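Local coordinates for N utilization substance protein B homolog (Thermotoga maritima, PDB 1TZV) that probably takes part in transcription antitermination of ribosomal RNA operons by binding the boxA sequence of the RNA, at residues A[26-35]-A[47-55]. Residues are numbered along the deposited sequence; the frame is centred on the assembly and turned at random.
Sequences DLEQILEEIL and ARRYIRGIK
The guanidinium of Arg48 meets the carboxylate of Glu32 edge to edge, the two planes only 26° apart. NE, 2.8 Å from Glu32 OE2, bonds almost in the guanidinium plane, and NH1 bonds Glu32 OE1, which lies slightly out of that plane, at 2.9 Å; each oxygen offers its syn lone pair, a side-on bidentate grip that limits rotation of both groups. Arg48 runs extended from CG to NE, whereas the Glu32 chain bends at chi2 to bring its carboxylate to the guanidinium edge. Leu35 CD1 approaches the guanidinium obliquely, 3.9 Å from NE. With an alanine in place of Arg48, the Glu32 carboxylate is likely to lose its charged mate and be freed to turn. At the other end of the contact, the carboxylate of Asp26 is approached from both faces of its plane: Lys55 NZ meets OD2 on the syn side at 2.8 Å, and Glu28 N, at 2.9 Å from OD2, comes from well above the opposite face. The second is a capping bond: Asp26 is the N-cap residue of helix 27-34, so one oxygen both caps that helix and ties it to helix 41-56. The two segments run nearly antiparallel at 158°, their axes 9.9 Å apart, within the all-helical NusB fold; Leu27 also touches His19 of helix 5-19, while Tyr50 and Ile54 turn to helix 79-94. Lys55 NZ completes a network by bonding the anti lone pair of Glu28 OE1, leaving Glu28 OE2 beside the aliphatic part of Arg52. Alongside the salt bridges runs an apolar seam. Leu31, with CG anti to its own N (chi1 176°), places CD2 3.8 Å from Ile51 CG1 and also against Ala47, whose methyl group is touched by Leu35 CD2 as well.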
ATOM      1  N   ASP A  26      13.707  11.343   3.319  1.00 21.38           N
ATOM      2  CA  ASP A  26      13.341  10.133   4.043  1.00 22.76           C
ATOM      3  C   ASP A  26      11.823  10.000   4.024  1.00 20.16           C
ATOM      4  O   ASP A  26      11.092  10.920   4.384  1.00 19.45           O
ATOM      5  CB  ASP A  26      13.860  10.229   5.491  1.00 24.85           C
ATOM      6  CG  ASP A  26      13.684   8.934   6.297  1.00 35.77           C
ATOM      7  OD1 ASP A  26      14.353   8.819   7.350  1.00 35.12           O
ATOM      8  OD2 ASP A  26      12.894   8.036   5.920  1.00 24.28           O
ATOM      9  N   LEU A  27      11.355   8.835   3.586  0.50 19.65           N
ATOM     10  CA  LEU A  27       9.925   8.552   3.520  0.50 19.09           C
ATOM     11  C   LEU A  27       9.270   8.799   4.881  0.50 18.53           C
ATOM     12  O   LEU A  27       8.121   9.256   4.959  0.50 18.14           O
ATOM     13  CB  LEU A  27       9.710   7.100   3.098  0.50 21.23           C
ATOM     14  CG  LEU A  27       8.437   6.823   2.302  0.50 26.17           C
ATOM     15  CD1 LEU A  27       8.794   6.465   0.873  0.50 27.82           C
ATOM     16  CD2 LEU A  27       7.683   5.688   2.941  0.50 29.40           C
ATOM     17  N   GLU A  28       9.997   8.498   5.957  1.00 18.38           N
ATOM     18  CA  GLU A  28       9.454   8.714   7.294  1.00 18.81           C
ATOM     19  C   GLU A  28       9.190  10.191   7.567  1.00 20.03           C
ATOM     20  O   GLU A  28       8.186  10.534   8.183  1.00 20.25           O
ATOM     21  CB  GLU A  28      10.402   8.169   8.356  1.00 21.42           C
ATOM     22  CG  GLU A  28      10.559   6.672   8.301  1.00 20.32           C
ATOM     23  CD  GLU A  28      11.341   6.148   9.490  1.00 22.60           C
ATOM     24  OE1 GLU A  28      12.355   5.454   9.276  1.00 22.13           O
ATOM     25  OE2 GLU A  28      10.942   6.439  10.642  1.00 29.50           O
ATOM     26  N   GLN A  29      10.085  11.072   7.115  1.00 20.09           N
ATOM     27  CA  GLN A  29       9.900  12.505   7.319  1.00 22.93           C
ATOM     28  C   GLN A  29       8.717  13.018   6.522  1.00 21.62           C
ATOM     29  O   GLN A  29       7.952  13.865   6.982  1.00 21.71           O
ATOM     30  CB  GLN A  29      11.163  13.279   6.924  1.00 26.12           C
ATOM     31  CG  GLN A  29      12.165  13.406   8.058  1.00 39.92           C
ATOM     32  CD  GLN A  29      11.573  14.110   9.271  1.00 49.30           C
ATOM     33  OE1 GLN A  29      11.210  15.286   9.207  1.00 55.35           O
ATOM     34  NE2 GLN A  29      11.467  13.387  10.381  1.00 47.74           N
ATOM     35  N   ILE A  30       8.560  12.501   5.308  1.00 19.37           N
ATOM     36  CA  ILE A  30       7.430  12.903   4.487  1.00 18.39           C
ATOM     37  C   ILE A  30       6.124  12.524   5.198  1.00 16.64           C
ATOM     38  O   ILE A  30       5.194  13.312   5.229  1.00 18.40           O
ATOM     39  CB  ILE A  30       7.492  12.244   3.103  1.00 18.32           C
ATOM     40  CG1 ILE A  30       8.696  12.816   2.338  1.00 18.76           C
ATOM     41  CG2 ILE A  30       6.200  12.499   2.348  1.00 20.47           C
ATOM     42  CD1 ILE A  30       8.941  12.168   0.989  1.00 20.22           C
ATOM     43  N   LEU A  31       6.065  11.326   5.781  1.00 16.00           N
ATOM     44  CA  LEU A  31       4.847  10.928   6.496  1.00 16.59           C
ATOM     45  C   LEU A  31       4.569  11.886   7.653  1.00 17.60           C
ATOM     46  O   LEU A  31       3.418  12.246   7.901  1.00 17.66           O
ATOM     47  CB  LEU A  31       4.950   9.493   7.031  1.00 17.32           C
ATOM     48  CG  LEU A  31       3.745   9.058   7.882  1.00 16.21           C
ATOM     49  CD1 LEU A  31       2.487   8.992   7.017  1.00 17.71           C
ATOM     50  CD2 LEU A  31       3.999   7.717   8.532  1.00 18.78           C
ATOM     51  N   GLU A  32       5.615  12.307   8.366  1.00 17.70           N
ATOM     52  CA  GLU A  32       5.407  13.236   9.485  1.00 19.59           C
ATOM     53  C   GLU A  32       4.792  14.578   9.071  1.00 21.67           C
ATOM     54  O   GLU A  32       4.120  15.230   9.877  1.00 24.90           O
ATOM     55  CB  GLU A  32       6.715  13.473  10.249  1.00 24.63           C
ATOM     56  CG  GLU A  32       7.212  12.240  11.012  1.00 24.00           C
ATOM     57  CD  GLU A  32       6.159  11.628  11.924  1.00 23.34           C
ATOM     58  OE1 GLU A  32       5.544  12.351  12.738  1.00 26.12           O
ATOM     59  OE2 GLU A  32       5.941  10.406  11.836  1.00 22.85           O
ATOM     60  N   GLU A  33       5.011  15.007   7.831  1.00 20.69           N
ATOM     61  CA  GLU A  33       4.423  16.265   7.358  1.00 23.61           C
ATOM     62  C   GLU A  33       2.920  16.070   7.138  1.00 25.79           C
ATOM     63  O   GLU A  33       2.118  16.986   7.333  1.00 26.04           O
ATOM     64  CB  GLU A  33       5.041  16.708   6.030  1.00 22.36           C
ATOM     65  CG  GLU A  33       6.541  16.970   6.049  1.00 34.26           C
ATOM     66  CD  GLU A  33       7.051  17.431   4.693  1.00 29.84           C
ATOM     67  OE1 GLU A  33       6.313  17.276   3.695  1.00 34.33           O
ATOM     68  OE2 GLU A  33       8.190  17.938   4.623  1.00 39.79           O
ATOM     69  N   ILE A  34       2.548  14.859   6.731  1.00 22.18           N
ATOM     70  CA  ILE A  34       1.154  14.509   6.453  1.00 19.03           C
ATOM     71  C   ILE A  34       0.365  14.290   7.738  1.00 24.00           C
ATOM     72  O   ILE A  34      -0.778  14.747   7.867  1.00 26.20           O
ATOM     73  CB  ILE A  34       1.104  13.229   5.571  1.00 18.57           C
ATOM     74  CG1 ILE A  34       1.645  13.567   4.179  1.00 19.16           C
ATOM     75  CG2 ILE A  34      -0.311  12.680   5.475  1.00 20.57           C
ATOM     76  CD1 ILE A  34       2.097  12.354   3.397  1.00 17.38           C
ATOM     77  N   LEU A  35       0.975  13.588   8.690  1.00 21.20           N
ATOM     78  CA  LEU A  35       0.321  13.325   9.966  1.00 21.44           C
ATOM     79  C   LEU A  35       0.236  14.627  10.756  1.00 28.63           C
ATOM     80  O   LEU A  35       1.196  15.394  10.833  1.00 34.45           O
ATOM     81  CB  LEU A  35       1.096  12.273  10.777  1.00 20.81           C
ATOM     82  CG  LEU A  35       1.188  10.878  10.140  1.00 19.45           C
ATOM     83  CD1 LEU A  35       2.086   9.992  10.987  1.00 19.76           C
ATOM     84  CD2 LEU A  35      -0.201  10.257   9.997  1.00 20.26           C
ATOM     85  N   ALA A  47       0.288   4.237  10.811  1.00 17.16           N
ATOM     86  CA  ALA A  47       0.896   4.777   9.590  1.00 16.27           C
ATOM     87  C   ALA A  47       2.412   4.699   9.649  1.00 16.02           C
ATOM     88  O   ALA A  47       3.059   4.313   8.680  1.00 16.82           O
ATOM     89  CB  ALA A  47       0.446   6.191   9.366  1.00 17.85           C
ATOM     90  N   ARG A  48       2.986   5.026  10.812  1.00 16.18           N
ATOM     91  CA  ARG A  48       4.438   4.953  10.979  1.00 16.68           C
ATOM     92  C   ARG A  48       4.957   3.507  10.826  1.00 16.54           C
ATOM     93  O   ARG A  48       6.001   3.278  10.199  1.00 17.85           O
ATOM     94  CB  ARG A  48       4.846   5.537  12.352  1.00 18.35           C
ATOM     95  CG  ARG A  48       4.669   7.034  12.414  1.00 19.54           C
ATOM     96  CD  ARG A  48       4.786   7.584  13.846  1.00 20.09           C
ATOM     97  NE  ARG A  48       4.594   9.027  13.821  1.00 19.54           N
ATOM     98  CZ  ARG A  48       4.011   9.729  14.792  1.00 20.98           C
ATOM     99  NH1 ARG A  48       3.875  11.039  14.666  1.00 22.06           N
ATOM    100  NH2 ARG A  48       3.571   9.112  15.875  1.00 23.39           N
ATOM    101  N   ARG A  49       4.248   2.537  11.401  1.00 16.88           N
ATOM    102  CA  ARG A  49       4.655   1.143  11.295  1.00 16.85           C
ATOM    103  C   ARG A  49       4.613   0.710   9.812  1.00 16.72           C
ATOM    104  O   ARG A  49       5.529   0.035   9.313  1.00 18.08           O
ATOM    105  CB  ARG A  49       3.736   0.239  12.138  1.00 19.19           C
ATOM    106  CG  ARG A  49       4.128  -1.220  12.076  1.00 18.71           C
ATOM    107  CD  ARG A  49       3.203  -2.140  12.896  1.00 20.52           C
ATOM    108  NE  ARG A  49       1.843  -2.190  12.361  1.00 19.68           N
ATOM    109  CZ  ARG A  49       0.821  -1.509  12.865  1.00 20.17           C
ATOM    110  NH1 ARG A  49      -0.376  -1.602  12.306  1.00 20.56           N
ATOM    111  NH2 ARG A  49       0.982  -0.751  13.941  1.00 22.23           N
ATOM    112  N   TYR A  50       3.532   1.079   9.124  1.00 15.48           N
ATOM    113  CA  TYR A  50       3.399   0.763   7.693  1.00 14.42           C
ATOM    114  C   TYR A  50       4.568   1.328   6.874  1.00 13.66           C
ATOM    115  O   TYR A  50       5.212   0.610   6.103  1.00 15.00           O
ATOM    116  CB  TYR A  50       2.093   1.350   7.113  1.00 16.62           C
ATOM    117  CG  TYR A  50       0.854   0.470   7.185  1.00 14.28           C
ATOM    118  CD1 TYR A  50       0.330   0.063   8.420  1.00 17.30           C
ATOM    119  CD2 TYR A  50       0.176   0.084   6.020  1.00 15.70           C
ATOM    120  CE1 TYR A  50      -0.846  -0.692   8.486  1.00 18.37           C
ATOM    121  CE2 TYR A  50      -0.995  -0.677   6.084  1.00 15.68           C
ATOM    122  CZ  TYR A  50      -1.500  -1.050   7.312  1.00 17.01           C
ATOM    123  OH  TYR A  50      -2.693  -1.731   7.359  1.00 19.07           O
ATOM    124  N   ILE A  51       4.823   2.620   7.034  1.00 15.78           N
ATOM    125  CA  ILE A  51       5.895   3.254   6.269  1.00 15.29           C
ATOM    126  C   ILE A  51       7.248   2.630   6.586  1.00 16.27           C
ATOM    127  O   ILE A  51       8.039   2.365   5.683  1.00 17.81           O
ATOM    128  CB  ILE A  51       5.878   4.781   6.496  1.00 17.06           C
ATOM    129  CG1 ILE A  51       4.745   5.398   5.659  1.00 19.08           C
ATOM    130  CG2 ILE A  51       7.236   5.405   6.142  1.00 19.66           C
ATOM    131  CD1 ILE A  51       4.893   5.214   4.123  1.00 16.73           C
ATOM    132  N   ARG A  52       7.524   2.351   7.857  1.00 16.95           N
ATOM    133  CA  ARG A  52       8.809   1.734   8.176  1.00 19.56           C
ATOM    134  C   ARG A  52       8.879   0.316   7.627  1.00 17.14           C
ATOM    135  O   ARG A  52       9.936  -0.115   7.159  1.00 18.74           O
ATOM    136  CB  ARG A  52       9.059   1.762   9.681  1.00 19.39           C
ATOM    137  CG  ARG A  52       9.441   3.165  10.133  1.00 27.99           C
ATOM    138  CD  ARG A  52       9.687   3.276  11.623  1.00 27.31           C
ATOM    139  NE  ARG A  52      10.875   2.554  12.075  1.00 26.33           N
ATOM    140  CZ  ARG A  52      11.304   2.582  13.337  1.00 22.09           C
ATOM    141  NH1 ARG A  52      10.632   3.295  14.227  1.00 28.67           N
ATOM    142  NH2 ARG A  52      12.381   1.903  13.701  1.00 24.96           N
ATOM    143  N   GLY A  53       7.748  -0.391   7.656  1.00 17.08           N
ATOM    144  CA  GLY A  53       7.697  -1.748   7.140  1.00 16.55           C
ATOM    145  C   GLY A  53       7.901  -1.815   5.638  1.00 18.00           C
ATOM    146  O   GLY A  53       8.561  -2.713   5.120  1.00 19.45           O
ATOM    147  N   ILE A  54       7.325  -0.852   4.924  1.00 16.79           N
ATOM    148  CA  ILE A  54       7.472  -0.818   3.480  1.00 17.57           C
ATOM    149  C   ILE A  54       8.917  -0.443   3.155  1.00 18.29           C
ATOM    150  O   ILE A  54       9.536  -1.044   2.283  1.00 19.99           O
ATOM    151  CB  ILE A  54       6.474   0.183   2.867  1.00 14.98           C
ATOM    152  CG1 ILE A  54       5.047  -0.375   3.031  1.00 15.65           C
ATOM    153  CG2 ILE A  54       6.824   0.456   1.398  1.00 17.45           C
ATOM    154  CD1 ILE A  54       3.943   0.655   2.826  1.00 16.76           C
ATOM    155  N   LYS A  55       9.474   0.518   3.884  1.00 20.37           N
ATOM    156  CA  LYS A  55      10.852   0.916   3.619  1.00 23.79           C
ATOM    157  C   LYS A  55      11.831  -0.229   3.879  1.00 22.30           C
ATOM    158  O   LYS A  55      12.731  -0.476   3.077  1.00 27.28           O
ATOM    159  CB  LYS A  55      11.231   2.131   4.479  1.00 25.32           C
ATOM    160  CG  LYS A  55      12.630   2.651   4.184  1.00 26.02           C
ATOM    161  CD  LYS A  55      12.868   4.057   4.712  1.00 36.53           C
ATOM    162  CE  LYS A  55      13.058   4.095   6.210  1.00 41.80           C
ATOM    163  NZ  LYS A  55      13.583   5.421   6.644  1.00 38.67           N
TER
HETATM  164  O   HOH W   1       7.864   5.835  10.420  0.61 32.90           O